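Local atomic coordinates of CMP-sialic acid transporter 1 (Zea mays, PDB entry 6I1R), a protein that probably exchanges CMP-sialic acid for CMP across the Golgi membrane, carrying the activated sugar from the cytoplasm into the organelle. Residues B[37-42]-B[205-210]; B[74-79]-B[199-204]; B[44-49]-B[194-199]; B[83-88]-B[171-176]. The protein carries 5 engineered substitutions. All coordinates share one frame; numbering follows the deposited sequence.

Interaction 1: B[37-42]-B[205-210]; sequences IPFLAE and FNMGWL. With C5P (cytidine-5'-monophosphate), chain D.
Phe-39 reaches from helix 37-59 into the near-antiparallel helix 191-216, the two short segments crossing at -155° with their axes 9.5 Å apart. Its CB lies 4.2 Å from Leu-210 CD1. With CG anti to the backbone N (chi1 174°), the ring is turned toward the partner helix: CD1 brings an edge to Asn-206 CB at 4.0 Å, and CE1 lies 3.8 Å from Met-207 CB. Met-207 SD sits beside the CE1-CZ edge, 3.9 Å from CE1, a Met-aromatic contact 74° off the ring normal. Trp-224, from outside the two segments, meets the Phe-39 ring edge-to-face.

The other side of the junction is the nucleotide pocket. Pro-38 CB packs on the cytosine at C5P C5, 3.7 Å away, while Trp-209 lays one ring face beneath the base, with N3 3.6 Å above the indole plane and offset toward its rim. Were Trp-209 an alanine, this side of the cytosine would probably lose its flat aromatic cover. Glu-42 OE2 lies 3.2 Å from C5P O3P, which brings two acidic groups together; the ammonium of Lys-45, salt-bridged to that carboxylate, probably eases their repulsion.

Interaction 2: B[74-79]-B[199-204]; sequences LYVVPS and YTFGVI. With C5P (cytidine-5'-monophosphate), chain D.
The backbones come close twice, with the CA atoms of Val-76 and Phe-201 5.7 Å apart and those of Ser-79 and Gly-202 5.5 Å apart, as residues 74-79 lead into helix 76-92. Phe-201 carries the apolar half. Val-76 sets its CG2 methyl over the middle of the phenyl face, 3.5 Å from the ring centroid and 15° off the normal, which makes a CH-pi contact. The methyl is placed there because it stands beside the backbone N of Val-76, anti to the carbonyl carbon, while CG1 stands anti to the backbone N (chi1 -178°). Tyr-75 adds its CB, 3.7 Å from Phe-201 CD2; its phenol then leads off to pack on Gln-194, Gln-197 and Leu-198.

This is helix-helix packing within the all-helical fold of the drug/metabolite transporter clan, at the point where helices 76-92 and 191-216 converge on the CMP site. One turn on, the chemistry becomes polar. Ser-79 OG sits 3.3 Å from Gly-202 N, but the angle is too poor for a hydrogen bond. Having no side chain, Gly-202 presents bare backbone to the serine. Both residues border the ribose: Ser-79 CB lies 3.3 Å from C5P O3', and Gly-202 O lies 3.9 Å from the same oxygen. Phe-205, the next pocket residue along helix 191-216, packs on both Val-76 and Ser-79.

Interaction 3: B[44-49]-B[194-199]; sequences FKLSVS and QNVQLY
Lys-45 and Tyr-199 meet at the phosphate end of the CMP pocket, where helix 37-59 packs nearly antiparallel on helix 191-216; the short segments cross at -151° with axes 8.4 Å apart. The lysine chain leaves its helix over the tyrosine ring. CB stands above one face, 3.8 Å from the centroid and 20° off the normal, a CH-pi contact, and after bends at chi2 and chi3 the chain comes back down to bring CE within 3.5 Å of Tyr-199 CE1. The ammonium is thereby carried past the ring toward the pocket, where it makes a long, weak ion pair with the CMP phosphate. A water accepts from Lys-45 NZ at 2.8 Å and also bonds to Tyr-199 OH. A leucine in place of Tyr-199 has neither the aromatic face nor the hydroxyl, and the lysine chain would probably be freer to swing and its water short of a partner.

Beyond the ring, Leu-46 CB packs on Tyr-199 CB at 3.9 Å, and Val-196 CG2 lies against Ser-49. Asn-195, whose OD1 bonds to Ser-251, sends ND2 to Ser-49 OG in a weak bond of 3.3 Å. That hydroxyl in turn donates to Lys-45 O at 2.8 Å, reaching the oxygen from the face of the carbonyl plane opposite to Ser-49 N.

Interaction 4: B[83-88]-B[171-176]; sequences LIHNNV and CLSALA. With C5P (cytidine-5'-monophosphate), chain D.
Leu-172 O accepts the backbone N-H of Ala-176 at 2.8 Å, an ordinary helical bond that holds the turn from which the Leu-172 side chain reaches across to residues 83-88. Its CD1 methyl does most of the touching, 3.8 Å from Val-88 CG2 and 4.0 Å from Ile-84 CG2, so that it sits against residues one turn apart on the opposing helix. The leucine crosses Ile-84 at about a right angle and Val-88 more slantwise.

His-85, between those two in sequence, meets the turn formed by Leu-172 and Ser-173. A chi1 of -176° places the imidazole beside the carbonyl carbon of its own residue, and from there it reaches across toward the partner helix: CD2 meets Leu-172 CB at 4.0 Å, the carbon lying at the ring edge near its plane, and NE2 lies 3.6 Å from Ser-173 CB.

Helices 76-92 and 160-186 are both predicted to span the membrane, and here they run almost antiparallel, their segment axes 9.5 Å apart and crossing at -159°. Ser-169, one turn earlier on helix 160-186, extends the same interface by touching His-85 and Val-88, while helix 108-118 packs on Cys-171 and Ala-174.

Leu-83 and Asn-86, turned from residues 171-176, border the bound nucleotide instead. Leu-83 CB stands 3.4 Å from C5P O2'. Asn-86 OD1 lies 3.4 Å from C5P N3, near the base that Trp-209 of helix 191-216 also flanks.

How the interactions relate
Interactions 1, 2 and 3 are buried and share helix 191-216; interactions 1 and 3 pair it with helix 37-59 at successive levels, and interaction 2 with helix 76-92. Interaction 4, joining helix 76-92 to helix 160-186, is more exposed and mainly apolar, although its centre lies nearer the middle of the chain. Around CMP their roles divide: interaction 1 meets base, ribose and phosphate, interaction 2 borders the ribose, interaction 4 touches base and ribose, and the lysine of interaction 3 approaches the phosphate. Polar bonding across segments, direct or through water, is confined to interaction 3. Glu-42 touches Tyr-199 and Gly-202, linking the first three, while Trp-209 meets Asn-86 and Leu-83, joining interaction 1 to interaction 4.

Interaction 1: B[37-42]-B[205-210]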
# COMPACT_ATOMS: atom_id res chain seq x y z
N ILE B 37 -12.06 -5.23 3.71
CA ILE B 37 -12.48 -4.79 5.05
C ILE B 37 -13.89 -4.18 4.99
O ILE B 37 -14.73 -4.52 5.83
CB ILE B 37 -11.45 -3.83 5.68
CG1 ILE B 37 -10.30 -4.61 6.31
CG2 ILE B 37 -12.11 -2.88 6.68
CD1 ILE B 37 -9.22 -3.76 6.90
N PRO B 38 -14.16 -3.29 4.01
CA PRO B 38 -15.50 -2.68 3.91
C PRO B 38 -16.62 -3.73 3.78
O PRO B 38 -17.73 -3.49 4.25
CB PRO B 38 -15.45 -1.80 2.66
CG PRO B 38 -13.99 -1.48 2.51
CD PRO B 38 -13.30 -2.75 2.96
N PHE B 39 -16.31 -4.86 3.14
CA PHE B 39 -17.25 -5.97 3.00
C PHE B 39 -17.54 -6.58 4.38
O PHE B 39 -18.69 -6.70 4.78
CB PHE B 39 -16.71 -7.00 2.02
CG PHE B 39 -17.53 -8.27 1.89
CD1 PHE B 39 -18.65 -8.31 1.08
CD2 PHE B 39 -17.16 -9.42 2.58
CE1 PHE B 39 -19.39 -9.48 0.97
CE2 PHE B 39 -17.90 -10.58 2.46
CZ PHE B 39 -19.02 -10.61 1.66
N LEU B 40 -16.47 -6.94 5.10
CA LEU B 40 -16.60 -7.52 6.45
C LEU B 40 -17.22 -6.49 7.40
O LEU B 40 -18.00 -6.86 8.29
CB LEU B 40 -15.23 -7.95 6.96
CG LEU B 40 -14.54 -9.08 6.19
CD1 LEU B 40 -13.29 -9.54 6.92
CD2 LEU B 40 -15.49 -10.26 5.97
N ALA B 41 -16.88 -5.22 7.23
CA ALA B 41 -17.41 -4.15 8.09
C ALA B 41 -18.93 -4.04 7.89
O ALA B 41 -19.66 -3.87 8.86
CB ALA B 41 -16.71 -2.85 7.79
N GLU B 42 -19.39 -4.13 6.64
CA GLU B 42 -20.82 -4.08 6.34
C GLU B 42 -21.51 -5.33 6.89
O GLU B 42 -22.59 -5.24 7.48
CB GLU B 42 -21.06 -3.96 4.83
CG GLU B 42 -20.95 -2.54 4.30
CD GLU B 42 -22.03 -1.60 4.79
OE1 GLU B 42 -23.07 -1.47 4.10
OE2 GLU B 42 -21.84 -0.99 5.86
N PHE B 205 -23.58 -4.86 -2.86
CA PHE B 205 -22.79 -4.03 -3.78
C PHE B 205 -21.29 -4.21 -3.50
O PHE B 205 -20.51 -4.34 -4.45
CB PHE B 205 -23.22 -2.56 -3.69
CG PHE B 205 -24.35 -2.18 -4.61
CD1 PHE B 205 -25.60 -2.79 -4.49
CD2 PHE B 205 -24.19 -1.21 -5.58
CE1 PHE B 205 -26.64 -2.43 -5.33
CE2 PHE B 205 -25.23 -0.86 -6.42
CZ PHE B 205 -26.46 -1.47 -6.29
N ASN B 206 -20.88 -4.20 -2.23
CA ASN B 206 -19.49 -4.51 -1.85
C ASN B 206 -19.05 -5.82 -2.52
O ASN B 206 -17.93 -5.93 -3.01
CB ASN B 206 -19.31 -4.66 -0.34
CG ASN B 206 -18.84 -3.39 0.35
OD1 ASN B 206 -19.62 -2.71 1.01
ND2 ASN B 206 -17.57 -3.07 0.20
N MET B 207 -19.95 -6.80 -2.51
CA MET B 207 -19.68 -8.15 -3.01
C MET B 207 -19.60 -8.13 -4.54
O MET B 207 -18.70 -8.74 -5.12
CB MET B 207 -20.80 -9.11 -2.57
CG MET B 207 -20.42 -10.57 -2.64
SD MET B 207 -21.46 -11.59 -1.55
CE MET B 207 -23.08 -11.24 -2.23
N GLY B 208 -20.54 -7.44 -5.18
CA GLY B 208 -20.54 -7.27 -6.63
C GLY B 208 -19.29 -6.55 -7.13
O GLY B 208 -18.82 -6.82 -8.24
N TRP B 209 -18.75 -5.65 -6.31
CA TRP B 209 -17.51 -4.95 -6.62
C TRP B 209 -16.36 -5.97 -6.72
O TRP B 209 -15.64 -6.01 -7.71
CB TRP B 209 -17.22 -3.86 -5.58
CG TRP B 209 -16.13 -2.91 -5.97
CD1 TRP B 209 -16.13 -2.06 -7.04
CD2 TRP B 209 -14.88 -2.70 -5.29
NE1 TRP B 209 -14.96 -1.34 -7.07
CE2 TRP B 209 -14.18 -1.71 -6.01
CE3 TRP B 209 -14.29 -3.25 -4.15
CZ2 TRP B 209 -12.92 -1.27 -5.62
CZ3 TRP B 209 -13.04 -2.81 -3.77
CH2 TRP B 209 -12.37 -1.83 -4.50
N LEU B 210 -16.23 -6.80 -5.68
CA LEU B 210 -15.18 -7.81 -5.61
C LEU B 210 -15.35 -8.84 -6.73
O LEU B 210 -14.36 -9.36 -7.25
CB LEU B 210 -15.22 -8.49 -4.23
CG LEU B 210 -14.84 -7.60 -3.04
CD1 LEU B 210 -15.25 -8.25 -1.73
CD2 LEU B 210 -13.35 -7.29 -3.05
O3P C5P D . -20.54 1.49 4.36
P C5P D . -20.02 1.96 3.02
O1P C5P D . -20.23 3.43 2.76
O2P C5P D . -18.64 1.46 2.68
O5' C5P D . -20.98 1.24 1.95
C5' C5P D . -20.44 0.28 1.03
C4' C5P D . -20.67 0.77 -0.39
O4' C5P D . -19.54 1.52 -0.83
C3' C5P D . -20.85 -0.40 -1.35
O3' C5P D . -22.17 -0.36 -1.91
C2' C5P D . -19.76 -0.26 -2.40
O2' C5P D . -20.28 -0.11 -3.73
C1' C5P D . -18.97 0.98 -2.03
N1 C5P D . -17.57 0.62 -1.80
C2 C5P D . -16.75 0.24 -2.88
N3 C5P D . -15.46 -0.09 -2.68
C4 C5P D . -14.94 -0.07 -1.43
C5 C5P D . -15.73 0.31 -0.35
C6 C5P D . -17.06 0.65 -0.56
O2 C5P D . -17.23 0.21 -4.04
N4 C5P D . -13.64 -0.40 -1.23

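Interaction 2: B[74-79]-B[199-204]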
# COMPACT_ATOMS: atom_id res chain seq x y z
N LEU B 74 -35.53 2.02 -2.04
CA LEU B 74 -34.83 3.31 -1.94
C LEU B 74 -33.50 3.16 -1.19
O LEU B 74 -32.64 4.03 -1.31
CB LEU B 74 -35.74 4.33 -1.23
CG LEU B 74 -36.50 5.28 -2.15
CD1 LEU B 74 -37.41 4.52 -3.10
CD2 LEU B 74 -37.29 6.29 -1.34
N TYR B 75 -33.31 2.07 -0.45
CA TYR B 75 -32.06 1.87 0.30
C TYR B 75 -30.92 1.44 -0.64
O TYR B 75 -29.78 1.29 -0.19
CB TYR B 75 -32.28 0.86 1.43
CG TYR B 75 -33.12 1.39 2.57
CD1 TYR B 75 -34.50 1.32 2.54
CD2 TYR B 75 -32.52 1.98 3.68
CE1 TYR B 75 -35.27 1.81 3.58
CE2 TYR B 75 -33.28 2.47 4.73
CZ TYR B 75 -34.66 2.39 4.68
OH TYR B 75 -35.42 2.87 5.71
N VAL B 76 -31.21 1.24 -1.92
CA VAL B 76 -30.18 0.91 -2.91
C VAL B 76 -29.31 2.15 -3.15
O VAL B 76 -28.09 2.04 -3.29
CB VAL B 76 -30.78 0.40 -4.23
CG1 VAL B 76 -29.70 -0.01 -5.23
CG2 VAL B 76 -31.75 -0.76 -4.03
N VAL B 77 -29.95 3.32 -3.17
CA VAL B 77 -29.35 4.55 -3.71
C VAL B 77 -28.00 4.82 -3.05
O VAL B 77 -27.00 4.96 -3.75
CB VAL B 77 -30.32 5.75 -3.59
CG1 VAL B 77 -29.64 7.07 -3.94
CG2 VAL B 77 -31.56 5.55 -4.45
N PRO B 78 -27.94 4.87 -1.70
CA PRO B 78 -26.65 5.14 -1.05
C PRO B 78 -25.52 4.25 -1.58
O PRO B 78 -24.41 4.74 -1.81
CB PRO B 78 -26.89 4.86 0.44
CG PRO B 78 -28.36 5.12 0.62
CD PRO B 78 -28.97 4.63 -0.68
N SER B 79 -25.81 2.97 -1.79
CA SER B 79 -24.82 2.01 -2.28
C SER B 79 -24.40 2.36 -3.72
O SER B 79 -23.23 2.21 -4.07
CB SER B 79 -25.33 0.60 -2.19
OG SER B 79 -25.38 0.17 -0.84
N TYR B 199 -27.86 -1.95 4.96
CA TYR B 199 -26.60 -2.70 4.98
C TYR B 199 -26.71 -4.00 4.18
O TYR B 199 -25.69 -4.62 3.89
CB TYR B 199 -26.17 -2.98 6.43
CG TYR B 199 -25.92 -1.75 7.26
CD1 TYR B 199 -25.28 -0.64 6.73
CD2 TYR B 199 -26.31 -1.70 8.59
CE1 TYR B 199 -25.04 0.49 7.50
CE2 TYR B 199 -26.08 -0.58 9.37
CZ TYR B 199 -25.44 0.52 8.82
OH TYR B 199 -25.20 1.63 9.58
N THR B 200 -27.92 -4.43 3.82
CA THR B 200 -28.08 -5.57 2.92
C THR B 200 -27.58 -5.16 1.53
O THR B 200 -26.74 -5.85 0.93
CB THR B 200 -29.53 -6.07 2.90
OG1 THR B 200 -29.76 -6.75 4.13
CG2 THR B 200 -29.84 -7.00 1.75
N PHE B 201 -28.08 -4.04 1.02
CA PHE B 201 -27.69 -3.54 -0.30
C PHE B 201 -26.19 -3.22 -0.32
O PHE B 201 -25.52 -3.44 -1.33
CB PHE B 201 -28.55 -2.33 -0.69
CG PHE B 201 -29.96 -2.68 -1.07
CD1 PHE B 201 -30.22 -3.48 -2.17
CD2 PHE B 201 -31.04 -2.20 -0.33
CE1 PHE B 201 -31.52 -3.80 -2.53
CE2 PHE B 201 -32.34 -2.52 -0.70
CZ PHE B 201 -32.58 -3.32 -1.79
N GLY B 202 -25.67 -2.71 0.80
CA GLY B 202 -24.24 -2.45 0.93
C GLY B 202 -23.41 -3.72 0.80
O GLY B 202 -22.40 -3.74 0.10
N VAL B 203 -23.84 -4.78 1.49
CA VAL B 203 -23.19 -6.09 1.38
C VAL B 203 -23.23 -6.54 -0.08
O VAL B 203 -22.20 -6.89 -0.65
CB VAL B 203 -23.83 -7.13 2.33
CG1 VAL B 203 -23.62 -8.56 1.86
CG2 VAL B 203 -23.34 -6.96 3.76
N ILE B 204 -24.42 -6.51 -0.68
CA ILE B 204 -24.61 -6.94 -2.07
C ILE B 204 -23.63 -6.19 -2.98
O ILE B 204 -22.91 -6.81 -3.76
CB ILE B 204 -26.08 -6.73 -2.51
CG1 ILE B 204 -27.03 -7.68 -1.78
CG2 ILE B 204 -26.22 -6.86 -4.02
CD1 ILE B 204 -28.45 -7.18 -1.68
O3P C5P D . -20.54 1.49 4.36
P C5P D . -20.02 1.96 3.02
O1P C5P D . -20.23 3.43 2.76
O2P C5P D . -18.64 1.46 2.68
O5' C5P D . -20.98 1.24 1.95
C5' C5P D . -20.44 0.28 1.03
C4' C5P D . -20.67 0.77 -0.39
O4' C5P D . -19.54 1.52 -0.83
C3' C5P D . -20.85 -0.40 -1.35
O3' C5P D . -22.17 -0.36 -1.91
C2' C5P D . -19.76 -0.26 -2.40
O2' C5P D . -20.28 -0.11 -3.73
C1' C5P D . -18.97 0.98 -2.03
N1 C5P D . -17.57 0.62 -1.80
C2 C5P D . -16.75 0.24 -2.88
N3 C5P D . -15.46 -0.09 -2.68
C4 C5P D . -14.94 -0.07 -1.43
C5 C5P D . -15.73 0.31 -0.35
C6 C5P D . -17.06 0.65 -0.56
O2 C5P D . -17.23 0.21 -4.04
N4 C5P D . -13.64 -0.40 -1.23

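Interaction 3: B[44-49]-B[194-199]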
# COMPACT_ATOMS: atom_id res chain seq x y z
N PHE B 44 -20.69 -7.08 9.39
CA PHE B 44 -20.77 -6.87 10.84
C PHE B 44 -21.99 -6.00 11.18
O PHE B 44 -22.73 -6.32 12.11
CB PHE B 44 -19.47 -6.24 11.36
CG PHE B 44 -19.47 -5.83 12.81
CD1 PHE B 44 -19.11 -6.74 13.80
CD2 PHE B 44 -19.81 -4.54 13.18
CE1 PHE B 44 -19.10 -6.36 15.13
CE2 PHE B 44 -19.80 -4.16 14.52
CZ PHE B 44 -19.45 -5.07 15.49
N LYS B 45 -22.20 -4.91 10.44
CA LYS B 45 -23.30 -3.98 10.71
C LYS B 45 -24.64 -4.64 10.36
O LYS B 45 -25.62 -4.49 11.10
CB LYS B 45 -23.12 -2.69 9.91
CG LYS B 45 -22.01 -1.78 10.41
CD LYS B 45 -21.20 -1.11 9.31
CE LYS B 45 -21.78 0.20 8.83
NZ LYS B 45 -20.77 1.00 8.10
N LEU B 46 -24.68 -5.35 9.23
CA LEU B 46 -25.90 -6.03 8.78
C LEU B 46 -26.34 -7.08 9.80
O LEU B 46 -27.53 -7.21 10.09
CB LEU B 46 -25.66 -6.67 7.41
CG LEU B 46 -26.71 -7.68 6.95
CD1 LEU B 46 -28.07 -7.01 6.80
CD2 LEU B 46 -26.29 -8.34 5.65
N SER B 47 -25.37 -7.84 10.32
CA SER B 47 -25.69 -8.97 11.20
C SER B 47 -25.92 -8.49 12.64
O SER B 47 -26.64 -9.15 13.39
CB SER B 47 -24.61 -10.03 11.13
OG SER B 47 -23.46 -9.66 11.87
N VAL B 48 -25.32 -7.37 13.03
CA VAL B 48 -25.55 -6.80 14.37
C VAL B 48 -26.90 -6.07 14.38
O VAL B 48 -27.58 -6.04 15.41
CB VAL B 48 -24.39 -5.89 14.82
CG1 VAL B 48 -24.80 -4.91 15.91
CG2 VAL B 48 -23.18 -6.70 15.26
N SER B 49 -27.29 -5.47 13.26
CA SER B 49 -28.59 -4.81 13.16
C SER B 49 -29.70 -5.86 13.17
O SER B 49 -30.67 -5.75 13.92
CB SER B 49 -28.66 -3.93 11.94
OG SER B 49 -27.69 -2.90 12.01
N GLN B 194 -34.19 -0.35 9.43
CA GLN B 194 -33.65 0.56 8.42
C GLN B 194 -32.20 0.17 8.12
O GLN B 194 -31.80 0.07 6.96
CB GLN B 194 -33.79 2.01 8.89
CG GLN B 194 -35.24 2.48 8.96
CD GLN B 194 -35.40 3.88 9.48
OE1 GLN B 194 -34.78 4.28 10.47
NE2 GLN B 194 -36.26 4.65 8.83
N ASN B 195 -31.43 -0.09 9.18
CA ASN B 195 -30.07 -0.60 9.04
C ASN B 195 -30.06 -1.89 8.21
O ASN B 195 -29.26 -2.03 7.29
CB ASN B 195 -29.42 -0.87 10.41
CG ASN B 195 -29.09 0.40 11.18
OD1 ASN B 195 -29.18 1.50 10.64
ND2 ASN B 195 -28.72 0.24 12.44
N VAL B 196 -30.96 -2.83 8.54
CA VAL B 196 -30.94 -4.16 7.91
C VAL B 196 -31.10 -4.01 6.39
O VAL B 196 -30.41 -4.69 5.64
CB VAL B 196 -32.01 -5.09 8.51
CG1 VAL B 196 -32.35 -6.25 7.58
CG2 VAL B 196 -31.60 -5.62 9.88
N GLN B 197 -31.99 -3.12 5.95
CA GLN B 197 -32.21 -2.91 4.51
C GLN B 197 -31.00 -2.19 3.91
O GLN B 197 -30.49 -2.58 2.85
CB GLN B 197 -33.46 -2.06 4.26
CG GLN B 197 -34.75 -2.64 4.82
CD GLN B 197 -35.78 -1.55 4.97
OE1 GLN B 197 -36.46 -1.17 4.02
NE2 GLN B 197 -35.89 -1.02 6.18
N LEU B 198 -30.57 -1.13 4.58
CA LEU B 198 -29.45 -0.30 4.13
C LEU B 198 -28.21 -1.18 3.93
O LEU B 198 -27.60 -1.16 2.86
CB LEU B 198 -29.19 0.79 5.18
CG LEU B 198 -28.07 1.77 4.86
CD1 LEU B 198 -28.37 2.56 3.60
CD2 LEU B 198 -27.83 2.71 6.03
N TYR B 199 -27.86 -1.95 4.96
CA TYR B 199 -26.60 -2.70 4.98
C TYR B 199 -26.71 -4.00 4.18
O TYR B 199 -25.69 -4.62 3.89
CB TYR B 199 -26.17 -2.98 6.43
CG TYR B 199 -25.92 -1.75 7.26
CD1 TYR B 199 -25.28 -0.64 6.73
CD2 TYR B 199 -26.31 -1.70 8.59
CE1 TYR B 199 -25.04 0.49 7.50
CE2 TYR B 199 -26.08 -0.58 9.37
CZ TYR B 199 -25.44 0.52 8.82
OH TYR B 199 -25.20 1.63 9.58
O HOH W 1 -22.66 3.03 8.04

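Interaction 4: B[83-88]-B[171-176]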
# COMPACT_ATOMS: atom_id res chain seq x y z
N LEU B 83 -20.67 3.45 -4.69
CA LEU B 83 -19.98 2.73 -5.77
C LEU B 83 -19.35 3.73 -6.73
O LEU B 83 -18.16 3.63 -7.07
CB LEU B 83 -20.99 1.83 -6.49
CG LEU B 83 -20.45 1.02 -7.66
CD1 LEU B 83 -19.68 -0.20 -7.17
CD2 LEU B 83 -21.57 0.59 -8.60
N ILE B 84 -20.15 4.69 -7.18
CA ILE B 84 -19.71 5.72 -8.12
C ILE B 84 -18.60 6.54 -7.46
O ILE B 84 -17.58 6.85 -8.08
CB ILE B 84 -20.90 6.59 -8.57
CG1 ILE B 84 -21.93 5.78 -9.36
CG2 ILE B 84 -20.43 7.80 -9.37
CD1 ILE B 84 -23.33 6.37 -9.35
N HIS B 85 -18.81 6.87 -6.19
CA HIS B 85 -17.83 7.62 -5.39
C HIS B 85 -16.47 6.91 -5.41
O HIS B 85 -15.45 7.56 -5.64
CB HIS B 85 -18.35 7.80 -3.96
CG HIS B 85 -17.45 8.63 -3.10
ND1 HIS B 85 -16.60 8.08 -2.17
CD2 HIS B 85 -17.29 9.97 -3.02
CE1 HIS B 85 -15.95 9.04 -1.56
NE2 HIS B 85 -16.33 10.20 -2.07
N ASN B 86 -16.45 5.60 -5.20
CA ASN B 86 -15.19 4.85 -5.11
C ASN B 86 -14.44 4.90 -6.45
O ASN B 86 -13.21 4.93 -6.47
CB ASN B 86 -15.41 3.41 -4.65
CG ASN B 86 -14.15 2.77 -4.10
OD1 ASN B 86 -13.57 1.89 -4.73
ND2 ASN B 86 -13.70 3.22 -2.94
N ASN B 87 -15.18 4.89 -7.56
CA ASN B 87 -14.59 5.01 -8.89
C ASN B 87 -13.96 6.40 -9.05
O ASN B 87 -12.86 6.55 -9.59
CB ASN B 87 -15.62 4.79 -10.01
CG ASN B 87 -16.39 3.50 -9.86
OD1 ASN B 87 -15.86 2.50 -9.37
ND2 ASN B 87 -17.64 3.51 -10.28
N VAL B 88 -14.69 7.42 -8.59
CA VAL B 88 -14.23 8.81 -8.68
C VAL B 88 -12.97 8.97 -7.82
O VAL B 88 -11.98 9.53 -8.27
CB VAL B 88 -15.35 9.80 -8.28
CG1 VAL B 88 -14.83 11.22 -8.11
CG2 VAL B 88 -16.50 9.77 -9.27
N CYS B 171 -19.17 16.10 -3.58
CA CYS B 171 -20.62 16.24 -3.81
C CYS B 171 -21.31 14.88 -3.65
O CYS B 171 -22.40 14.80 -3.07
CB CYS B 171 -20.90 16.81 -5.20
SG CYS B 171 -20.13 18.42 -5.49
N LEU B 172 -20.69 13.83 -4.18
CA LEU B 172 -21.23 12.47 -4.07
C LEU B 172 -21.17 12.01 -2.61
O LEU B 172 -22.16 11.50 -2.07
CB LEU B 172 -20.44 11.53 -4.98
CG LEU B 172 -20.61 11.77 -6.48
CD1 LEU B 172 -19.50 11.10 -7.27
CD2 LEU B 172 -21.98 11.28 -6.95
N SER B 173 -20.01 12.18 -1.98
CA SER B 173 -19.83 11.85 -0.57
C SER B 173 -20.97 12.45 0.26
O SER B 173 -21.65 11.75 1.01
CB SER B 173 -18.49 12.32 -0.06
OG SER B 173 -18.39 12.14 1.34
N ALA B 174 -21.17 13.76 0.09
CA ALA B 174 -22.23 14.49 0.78
C ALA B 174 -23.60 13.91 0.42
O ALA B 174 -24.42 13.64 1.31
CB ALA B 174 -22.15 15.96 0.44
N LEU B 175 -23.85 13.73 -0.87
CA LEU B 175 -25.14 13.24 -1.36
C LEU B 175 -25.49 11.91 -0.67
O LEU B 175 -26.64 11.72 -0.26
CB LEU B 175 -25.09 13.08 -2.88
CG LEU B 175 -26.36 12.55 -3.55
CD1 LEU B 175 -27.54 13.47 -3.27
CD2 LEU B 175 -26.16 12.38 -5.04
N ALA B 176 -24.51 11.02 -0.55
CA ALA B 176 -24.71 9.71 0.07
C ALA B 176 -25.23 9.89 1.51
O ALA B 176 -26.28 9.35 1.87
CB ALA B 176 -23.43 8.92 0.05
O3P C5P D . -20.54 1.49 4.36
P C5P D . -20.02 1.96 3.02
O1P C5P D . -20.23 3.43 2.76
O2P C5P D . -18.64 1.46 2.68
O5' C5P D . -20.98 1.24 1.95
C5' C5P D . -20.44 0.28 1.03
C4' C5P D . -20.67 0.77 -0.39
O4' C5P D . -19.54 1.52 -0.83
C3' C5P D . -20.85 -0.40 -1.35
O3' C5P D . -22.17 -0.36 -1.91
C2' C5P D . -19.76 -0.26 -2.40
O2' C5P D . -20.28 -0.11 -3.73
C1' C5P D . -18.97 0.98 -2.03
N1 C5P D . -17.57 0.62 -1.80
C2 C5P D . -16.75 0.24 -2.88
N3 C5P D . -15.46 -0.09 -2.68
C4 C5P D . -14.94 -0.07 -1.43
C5 C5P D . -15.73 0.31 -0.35
C6 C5P D . -17.06 0.65 -0.56
O2 C5P D . -17.23 0.21 -4.04
N4 C5P D . -13.64 -0.40 -1.23